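Local coordinates for alginate biosynthesis protein AlgX (Pseudomonas aeruginosa, PDB 4KNC), which takes part in O-acetylating the exopolysaccharide alginate and protects the polymer from degradation as it crosses the periplasm, at residues 16-26 and 199-207; 32-40 and 47-55. One frame throughout, in Å; residues are numbered along the deposited sequence.

Interaction 1: residues 16-26 and 199-207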
loop_
_atom_site.group_PDB
_atom_site.type_symbol
_atom_site.label_atom_id
_atom_site.label_comp_id
_atom_site.label_asym_id
_atom_site.label_seq_id
_atom_site.Cartn_x
_atom_site.Cartn_y
_atom_site.Cartn_z
ATOM N N ASN A 16 6.478 0.382 34.081
ATOM C CA ASN A 16 7.818 0.877 33.788
ATOM C C ASN A 16 7.768 2.194 33.016
ATOM O O ASN A 16 8.678 3.017 33.108
ATOM C CB ASN A 16 8.610 -0.172 33.004
ATOM C CG ASN A 16 10.075 0.195 32.848
ATOM O OD1 ASN A 16 10.686 0.762 33.756
ATOM N ND2 ASN A 16 10.645 -0.123 31.690
ATOM N N LEU A 17 6.697 2.378 32.250
ATOM C CA LEU A 17 6.456 3.627 31.533
ATOM C C LEU A 17 6.155 4.769 32.489
ATOM O O LEU A 17 5.551 4.566 33.542
ATOM C CB LEU A 17 5.261 3.482 30.592
ATOM C CG LEU A 17 5.502 2.835 29.241
ATOM C CD1 LEU A 17 4.165 2.591 28.576
ATOM C CD2 LEU A 17 6.365 3.752 28.409
ATOM N N CYS A 18 6.541 5.979 32.102
ATOM C CA CYS A 18 6.216 7.148 32.911
ATOM C C CYS A 18 4.724 7.474 32.760
ATOM O O CYS A 18 4.140 7.192 31.721
ATOM C CB CYS A 18 7.107 8.339 32.526
ATOM S SG CYS A 18 6.836 9.020 30.876
ATOM N N PRO A 19 4.104 8.054 33.803
ATOM C CA PRO A 19 2.674 8.399 33.818
ATOM C C PRO A 19 2.212 9.206 32.597
ATOM O O PRO A 19 1.090 9.008 32.132
ATOM C CB PRO A 19 2.541 9.273 35.070
ATOM C CG PRO A 19 3.678 8.888 35.939
ATOM C CD PRO A 19 4.792 8.491 35.035
ATOM N N ALA A 20 3.068 10.097 32.092
ATOM C CA ALA A 20 2.713 10.967 30.969
ATOM C C ALA A 20 2.335 10.154 29.743
ATOM O O ALA A 20 1.545 10.600 28.905
ATOM C CB ALA A 20 3.861 11.897 30.632
ATOM N N ALA A 21 2.899 8.954 29.650
ATOM C CA ALA A 21 2.683 8.084 28.503
ATOM C C ALA A 21 1.241 7.620 28.387
ATOM O O ALA A 21 0.829 7.146 27.319
ATOM C CB ALA A 21 3.613 6.884 28.571
ATOM N N ALA A 22 0.463 7.745 29.462
ATOM C CA ALA A 22 -0.909 7.223 29.414
ATOM C C ALA A 22 -1.954 8.158 28.763
ATOM O O ALA A 22 -3.115 7.800 28.678
ATOM C CB ALA A 22 -1.361 6.823 30.806
ATOM N N TYR A 23 -1.556 9.353 28.322
ATOM C CA TYR A 23 -2.542 10.341 27.858
ATOM C C TYR A 23 -2.450 10.609 26.371
ATOM O O TYR A 23 -1.403 11.016 25.880
ATOM C CB TYR A 23 -2.403 11.659 28.638
ATOM C CG TYR A 23 -2.367 11.417 30.120
ATOM C CD1 TYR A 23 -3.406 10.749 30.752
ATOM C CD2 TYR A 23 -1.286 11.825 30.882
ATOM C CE1 TYR A 23 -3.371 10.501 32.101
ATOM C CE2 TYR A 23 -1.241 11.583 32.240
ATOM C CZ TYR A 23 -2.288 10.921 32.842
ATOM O OH TYR A 23 -2.254 10.685 34.195
ATOM N N ASP A 24 -3.557 10.389 25.663
ATOM C CA ASP A 24 -3.574 10.542 24.206
ATOM C C ASP A 24 -3.123 11.925 23.774
ATOM O O ASP A 24 -2.465 12.070 22.748
ATOM C CB ASP A 24 -4.955 10.239 23.625
ATOM C CG ASP A 24 -5.291 8.766 23.659
ATOM O OD1 ASP A 24 -4.390 7.958 23.952
ATOM O OD2 ASP A 24 -6.451 8.409 23.382
ATOM N N SER A 25 -3.452 12.937 24.572
ATOM C CA SER A 25 -3.098 14.309 24.221
ATOM C C SER A 25 -1.590 14.571 24.301
ATOM O O SER A 25 -1.091 15.550 23.755
ATOM C CB SER A 25 -3.859 15.293 25.106
ATOM O OG SER A 25 -3.765 14.912 26.467
ATOM N N ARG A 26 -0.860 13.691 24.973
ATOM C CA ARG A 26 0.593 13.815 25.040
ATOM C C ARG A 26 1.245 13.441 23.695
ATOM O O ARG A 26 2.394 13.795 23.437
ATOM C CB ARG A 26 1.139 12.958 26.200
ATOM C CG ARG A 26 2.665 12.931 26.372
ATOM C CD ARG A 26 3.273 14.317 26.703
ATOM N NE ARG A 26 4.734 14.259 26.724
ATOM C CZ ARG A 26 5.507 14.400 25.648
ATOM N NH1 ARG A 26 4.949 14.620 24.463
ATOM N NH2 ARG A 26 6.837 14.321 25.756
ATOM N N ALA A 199 8.947 5.439 23.542
ATOM C CA ALA A 199 8.904 5.421 25.000
ATOM C C ALA A 199 10.182 6.006 25.613
ATOM O O ALA A 199 10.127 6.634 26.671
ATOM C CB ALA A 199 8.653 4.006 25.524
ATOM N N ALA A 200 11.321 5.804 24.948
ATOM C CA ALA A 200 12.587 6.388 25.391
ATOM C C ALA A 200 12.540 7.905 25.274
ATOM O O ALA A 200 13.000 8.620 26.160
ATOM C CB ALA A 200 13.755 5.834 24.579
ATOM N N GLN A 201 11.985 8.398 24.175
ATOM C CA GLN A 201 11.893 9.837 23.977
ATOM C C GLN A 201 10.965 10.488 25.007
ATOM O O GLN A 201 11.260 11.578 25.521
ATOM C CB GLN A 201 11.428 10.153 22.560
ATOM C CG GLN A 201 11.821 11.529 22.068
ATOM C CD GLN A 201 10.818 12.579 22.450
ATOM O OE1 GLN A 201 9.610 12.354 22.367
ATOM N NE2 GLN A 201 11.308 13.740 22.889
ATOM N N LEU A 202 9.866 9.804 25.320
ATOM C CA LEU A 202 8.868 10.307 26.269
ATOM C C LEU A 202 9.263 10.197 27.738
ATOM O O LEU A 202 8.911 11.053 28.540
ATOM C CB LEU A 202 7.557 9.535 26.122
ATOM C CG LEU A 202 6.666 9.766 24.905
ATOM C CD1 LEU A 202 5.420 8.905 25.014
ATOM C CD2 LEU A 202 6.286 11.208 24.813
ATOM N N CYS A 203 9.961 9.125 28.088
ATOM C CA CYS A 203 10.099 8.718 29.486
ATOM C C CYS A 203 11.544 8.485 29.889
ATOM O O CYS A 203 11.842 8.269 31.065
ATOM C CB CYS A 203 9.301 7.425 29.742
ATOM S SG CYS A 203 7.496 7.576 29.573
ATOM N N GLY A 204 12.443 8.497 28.913
ATOM C CA GLY A 204 13.840 8.200 29.187
ATOM C C GLY A 204 14.054 6.718 29.448
ATOM O O GLY A 204 15.119 6.306 29.913
ATOM N N ASN A 205 13.038 5.911 29.151
ATOM C CA ASN A 205 13.157 4.464 29.279
ATOM C C ASN A 205 14.215 3.905 28.333
ATOM O O ASN A 205 14.628 4.561 27.379
ATOM C CB ASN A 205 11.807 3.784 29.026
ATOM C CG ASN A 205 10.810 4.054 30.129
ATOM O OD1 ASN A 205 10.935 5.039 30.855
ATOM N ND2 ASN A 205 9.827 3.179 30.275
ATOM N N SER A 206 14.661 2.689 28.605
ATOM C CA SER A 206 15.629 2.038 27.741
ATOM C C SER A 206 15.211 0.585 27.564
ATOM O O SER A 206 14.961 -0.107 28.548
ATOM C CB SER A 206 17.025 2.120 28.358
ATOM O OG SER A 206 18.021 1.948 27.369
ATOM N N TYR A 207 15.110 0.132 26.316
ATOM C CA TYR A 207 14.702 -1.248 26.043
ATOM C C TYR A 207 15.753 -1.998 25.217
ATOM O O TYR A 207 16.493 -1.404 24.426
ATOM C CB TYR A 207 13.322 -1.296 25.361
ATOM C CG TYR A 207 12.158 -0.778 26.206
ATOM C CD1 TYR A 207 11.791 0.571 26.176
ATOM C CD2 TYR A 207 11.427 -1.636 27.021
ATOM C CE1 TYR A 207 10.725 1.051 26.947
ATOM C CE2 TYR A 207 10.362 -1.171 27.788
ATOM C CZ TYR A 207 10.016 0.170 27.748
ATOM O OH TYR A 207 8.961 0.620 28.510
#
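N16 offers its backbone oxygen to the amide of N205: ND2 reaches N16 O at 3.1 Å from above the carbonyl plane, with a bent N-H...O angle of 146°. The same ND2 gives a straighter bond to Y207 OH, 3.2 Å away and in the plane of the N205 amide; Y207 OH also hydrogen-bonds to Q40 OE1 on strand 38-40. An asparagine suits this turn because one short amide can serve both acceptors. The side chains of N16 and N205 run alongside one another, pointing opposite ways, and N16 ND2 lies obliquely to the Y207 ring; N16 is poorly ordered, so the position of its side chain carries little weight.

L17 sends one branch inward. Its CD2 rests 3.7 Å from CB of A199, a residue small enough to admit a leucine methyl against the helix. Next comes the disulfide, C18 SG to C203 SG at 2.1 Å with a chi3 of -67°, which ties the N-terminal loop of the SGNH hydrolase-like domain to the last turn of helix 194-203. C18 holds SG between its backbone N and carbonyl carbon (chi1 67°), whereas C203 turns its sulfur away from its own carbonyl carbon.

In the 3-10 turn 19-22, A21 sets CB 4.1 Å from C203 SG, its single methyl fitting close beside the disulfide. Finally R26, bent at chi2, lays one face of its guanidinium over L202 CD2, which lies 3.3 Å from NH2. Y27 also touches L202.

Interaction 2: residues 32-40 and 47-55; sequences LGFFTHLVQ and FRTTYDLRT
R48 is the long projection of this contact, reaching from strand 46-48 into the groove between the F34 ring and Y51. Its NH1 stands over one face of the F34 ring, offset toward the rim, and the guanidinium carbon CZ is 4.7 Å from the ring centroid, a cation-pi contact. The bend at chi3 (-71°) helps bring NH1 to F34 O, 3.1 Å away and in the guanidinium plane. D52 grips the other side of the group through a salt bridge to NH2 and bonds to NE, while Y51 CB covers one guanidinium face. An arginine suits the place, its long chain and flat group reaching the ring, the carbonyl and the carboxylate at once.

The Y51 ring lies oblique to that of F34, and its OH bonds to G33 O at 3.0 Å.

The backbones form a beta hairpin, strands 38-40 and 46-48, with V39 and F47 a hydrogen-bonded pair and L38 and R48 a non-hydrogen-bonded one. Past the strands, where a cis peptide precedes H37, threonines take over. T49 OG1 receives H37 N at 2.9 Å, and its methyl CG2 lies over one face of the H37 imidazole in a CH-pi contact, 3.7 Å from the centroid. T36 O accepts both T50 N and T50 OG1, the hydroxyl at 2.7 Å. On the face carrying V39 and F47, the branched V39 wedges CG1 against T49 CG2 and CG2 against F47 CB.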
loop_
_atom_site.group_PDB
_atom_site.type_symbol
_atom_site.label_atom_id
_atom_site.label_comp_id
_atom_site.label_asym_id
_atom_site.label_seq_id
_atom_site.Cartn_x
_atom_site.Cartn_y
_atom_site.Cartn_z
ATOM N N LEU A 32 5.149 11.274 17.280
ATOM C CA LEU A 32 4.398 10.645 18.364
ATOM C C LEU A 32 3.030 10.061 17.995
ATOM O O LEU A 32 2.568 9.126 18.646
ATOM C CB LEU A 32 4.256 11.608 19.541
ATOM C CG LEU A 32 5.536 11.728 20.362
ATOM C CD1 LEU A 32 5.357 12.693 21.562
ATOM C CD2 LEU A 32 5.958 10.350 20.811
ATOM N N GLY A 33 2.397 10.604 16.959
ATOM C CA GLY A 33 1.038 10.224 16.594
ATOM C C GLY A 33 0.876 8.777 16.147
ATOM O O GLY A 33 -0.236 8.239 16.134
ATOM N N PHE A 34 1.992 8.147 15.785
ATOM C CA PHE A 34 1.999 6.752 15.379
ATOM C C PHE A 34 1.983 5.780 16.570
ATOM O O PHE A 34 1.926 4.563 16.374
ATOM C CB PHE A 34 3.227 6.487 14.497
ATOM C CG PHE A 34 3.212 5.146 13.809
ATOM C CD1 PHE A 34 2.281 4.865 12.826
ATOM C CD2 PHE A 34 4.139 4.171 14.139
ATOM C CE1 PHE A 34 2.273 3.619 12.187
ATOM C CE2 PHE A 34 4.138 2.927 13.509
ATOM C CZ PHE A 34 3.208 2.649 12.534
ATOM N N PHE A 35 2.021 6.305 17.795
ATOM C CA PHE A 35 2.139 5.447 18.979
ATOM C C PHE A 35 1.001 5.591 19.998
ATOM O O PHE A 35 1.018 4.956 21.047
ATOM C CB PHE A 35 3.482 5.681 19.664
ATOM C CG PHE A 35 4.652 5.605 18.731
ATOM C CD1 PHE A 35 5.175 4.376 18.356
ATOM C CD2 PHE A 35 5.220 6.761 18.211
ATOM C CE1 PHE A 35 6.258 4.298 17.476
ATOM C CE2 PHE A 35 6.298 6.692 17.326
ATOM C CZ PHE A 35 6.819 5.459 16.958
ATOM N N THR A 36 0.010 6.414 19.669
ATOM C CA THR A 36 -1.049 6.802 20.599
ATOM C C THR A 36 -1.946 5.667 21.110
ATOM O O THR A 36 -2.545 4.963 20.306
ATOM C CB THR A 36 -1.966 7.826 19.906
ATOM O OG1 THR A 36 -1.156 8.759 19.180
ATOM C CG2 THR A 36 -2.835 8.559 20.910
ATOM N N HIS A 37 -2.003 5.439 22.426
ATOM C CA HIS A 37 -0.966 5.834 23.367
ATOM C C HIS A 37 -0.337 4.515 23.866
ATOM O O HIS A 37 -0.948 3.444 23.736
ATOM C CB HIS A 37 -1.521 6.698 24.518
ATOM C CG HIS A 37 -2.343 5.946 25.525
ATOM N ND1 HIS A 37 -3.718 6.047 25.587
ATOM C CD2 HIS A 37 -1.983 5.108 26.528
ATOM C CE1 HIS A 37 -4.170 5.287 26.568
ATOM N NE2 HIS A 37 -3.138 4.705 27.155
ATOM N N LEU A 38 0.874 4.577 24.416
ATOM C CA LEU A 38 1.613 3.354 24.744
ATOM C C LEU A 38 1.254 2.809 26.111
ATOM O O LEU A 38 1.129 3.569 27.060
ATOM C CB LEU A 38 3.121 3.597 24.682
ATOM C CG LEU A 38 3.678 3.973 23.310
ATOM C CD1 LEU A 38 5.067 4.574 23.490
ATOM C CD2 LEU A 38 3.724 2.743 22.377
ATOM N N VAL A 39 1.059 1.495 26.193
ATOM C CA VAL A 39 0.864 0.810 27.465
ATOM C C VAL A 39 1.876 -0.328 27.612
ATOM O O VAL A 39 2.268 -0.963 26.632
ATOM C CB VAL A 39 -0.577 0.283 27.662
ATOM C CG1 VAL A 39 -1.560 1.430 27.691
ATOM C CG2 VAL A 39 -0.954 -0.713 26.580
ATOM N N GLN A 40 2.301 -0.550 28.850
ATOM C CA GLN A 40 3.339 -1.514 29.187
ATOM C C GLN A 40 2.694 -2.850 29.440
ATOM O O GLN A 40 1.898 -2.997 30.365
ATOM C CB GLN A 40 4.066 -1.065 30.468
ATOM C CG GLN A 40 5.151 -2.014 30.960
ATOM C CD GLN A 40 6.432 -1.940 30.130
ATOM O OE1 GLN A 40 7.187 -0.957 30.196
ATOM N NE2 GLN A 40 6.680 -2.985 29.341
ATOM N N PHE A 47 2.081 -1.918 23.840
ATOM C CA PHE A 47 1.022 -1.879 22.840
ATOM C C PHE A 47 0.548 -0.446 22.674
ATOM O O PHE A 47 0.604 0.336 23.615
ATOM C CB PHE A 47 -0.160 -2.741 23.267
ATOM C CG PHE A 47 0.101 -4.221 23.192
ATOM C CD1 PHE A 47 0.884 -4.850 24.149
ATOM C CD2 PHE A 47 -0.450 -4.989 22.161
ATOM C CE1 PHE A 47 1.110 -6.226 24.085
ATOM C CE2 PHE A 47 -0.228 -6.357 22.094
ATOM C CZ PHE A 47 0.559 -6.974 23.058
ATOM N N ARG A 48 0.085 -0.110 21.475
ATOM C CA ARG A 48 -0.583 1.161 21.229
ATOM C C ARG A 48 -2.083 0.946 21.343
ATOM O O ARG A 48 -2.613 0.046 20.728
ATOM C CB ARG A 48 -0.252 1.658 19.826
ATOM C CG ARG A 48 1.246 1.714 19.544
ATOM C CD ARG A 48 1.469 1.937 18.071
ATOM N NE ARG A 48 1.126 0.748 17.297
ATOM C CZ ARG A 48 1.202 0.672 15.971
ATOM N NH1 ARG A 48 1.584 1.724 15.269
ATOM N NH2 ARG A 48 0.890 -0.458 15.345
ATOM N N THR A 49 -2.769 1.783 22.113
ATOM C CA THR A 49 -4.193 1.584 22.352
ATOM C C THR A 49 -5.028 1.774 21.081
ATOM O O THR A 49 -5.938 0.989 20.806
ATOM C CB THR A 49 -4.698 2.549 23.437
ATOM O OG1 THR A 49 -4.303 3.881 23.096
ATOM C CG2 THR A 49 -4.094 2.198 24.798
ATOM N N THR A 50 -4.715 2.804 20.299
ATOM C CA THR A 50 -5.552 3.150 19.152
ATOM C C THR A 50 -5.207 2.315 17.918
ATOM O O THR A 50 -6.049 2.094 17.069
ATOM C CB THR A 50 -5.474 4.651 18.786
ATOM O OG1 THR A 50 -4.197 4.946 18.215
ATOM C CG2 THR A 50 -5.690 5.534 20.025
ATOM N N TYR A 51 -3.964 1.862 17.815
ATOM C CA TYR A 51 -3.571 1.061 16.665
ATOM C C TYR A 51 -3.715 -0.425 16.944
ATOM O O TYR A 51 -4.202 -1.164 16.099
ATOM C CB TYR A 51 -2.123 1.345 16.266
ATOM C CG TYR A 51 -1.896 2.706 15.665
ATOM C CD1 TYR A 51 -1.798 3.844 16.472
ATOM C CD2 TYR A 51 -1.788 2.863 14.288
ATOM C CE1 TYR A 51 -1.581 5.095 15.914
ATOM C CE2 TYR A 51 -1.585 4.103 13.719
ATOM C CZ TYR A 51 -1.475 5.219 14.532
ATOM O OH TYR A 51 -1.261 6.453 13.954
ATOM N N ASP A 52 -3.263 -0.864 18.116
ATOM C CA ASP A 52 -3.121 -2.295 18.387
ATOM C C ASP A 52 -4.330 -2.871 19.078
ATOM O O ASP A 52 -4.648 -4.053 18.906
ATOM C CB ASP A 52 -1.892 -2.579 19.252
ATOM C CG ASP A 52 -0.611 -2.106 18.614
ATOM O OD1 ASP A 52 -0.548 -1.963 17.366
ATOM O OD2 ASP A 52 0.345 -1.901 19.375
ATOM N N LEU A 53 -4.992 -2.041 19.873
ATOM C CA LEU A 53 -6.098 -2.511 20.705
ATOM C C LEU A 53 -7.422 -1.980 20.198
ATOM O O LEU A 53 -8.406 -1.907 20.944
ATOM C CB LEU A 53 -5.893 -2.095 22.163
ATOM C CG LEU A 53 -4.620 -2.638 22.819
ATOM C CD1 LEU A 53 -4.509 -2.192 24.272
ATOM C CD2 LEU A 53 -4.590 -4.163 22.715
ATOM N N ARG A 54 -7.449 -1.610 18.924
ATOM C CA ARG A 54 -8.657 -1.048 18.346
ATOM C C ARG A 54 -9.681 -2.151 18.139
ATOM O O ARG A 54 -9.316 -3.331 18.033
ATOM C CB ARG A 54 -8.345 -0.363 17.018
ATOM C CG ARG A 54 -7.992 -1.318 15.875
ATOM C CD ARG A 54 -8.305 -0.647 14.550
ATOM N NE ARG A 54 -7.241 0.231 14.097
ATOM C CZ ARG A 54 -7.421 1.383 13.458
ATOM N NH1 ARG A 54 -8.638 1.842 13.189
ATOM N NH2 ARG A 54 -6.361 2.078 13.091
ATOM N N THR A 55 -10.954 -1.761 18.091
ATOM C CA THR A 55 -12.047 -2.683 17.772
ATOM C C THR A 55 -12.753 -2.305 16.486
ATOM O O THR A 55 -13.646 -3.013 16.040
ATOM C CB THR A 55 -13.120 -2.716 18.877
ATOM O OG1 THR A 55 -13.616 -1.388 19.092
ATOM C CG2 THR A 55 -12.537 -3.260 20.184
#

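Interaction 2 is nested within the loop that the disulfide of interaction 1 closes, and their centres lie about 12 Å apart. Two polar pairs, both probable hydrogen bonds, connect them: D24 OD1 to H37 ND1 at 2.6 Å, and Y207 OH to Q40 OE1 at 2.9 Å. Segment 32-40 thus bonds to both segments of interaction 1. Helix 194-203 is shared as well, since F35 packs on T194 and A198 of the helix that carries C203. Both contacts approach the inferred catalytic residues: the side chain of F34 is about 7 Å from that of H150, F35 about 7 Å from D148, and Y207 about 10 Å from D148.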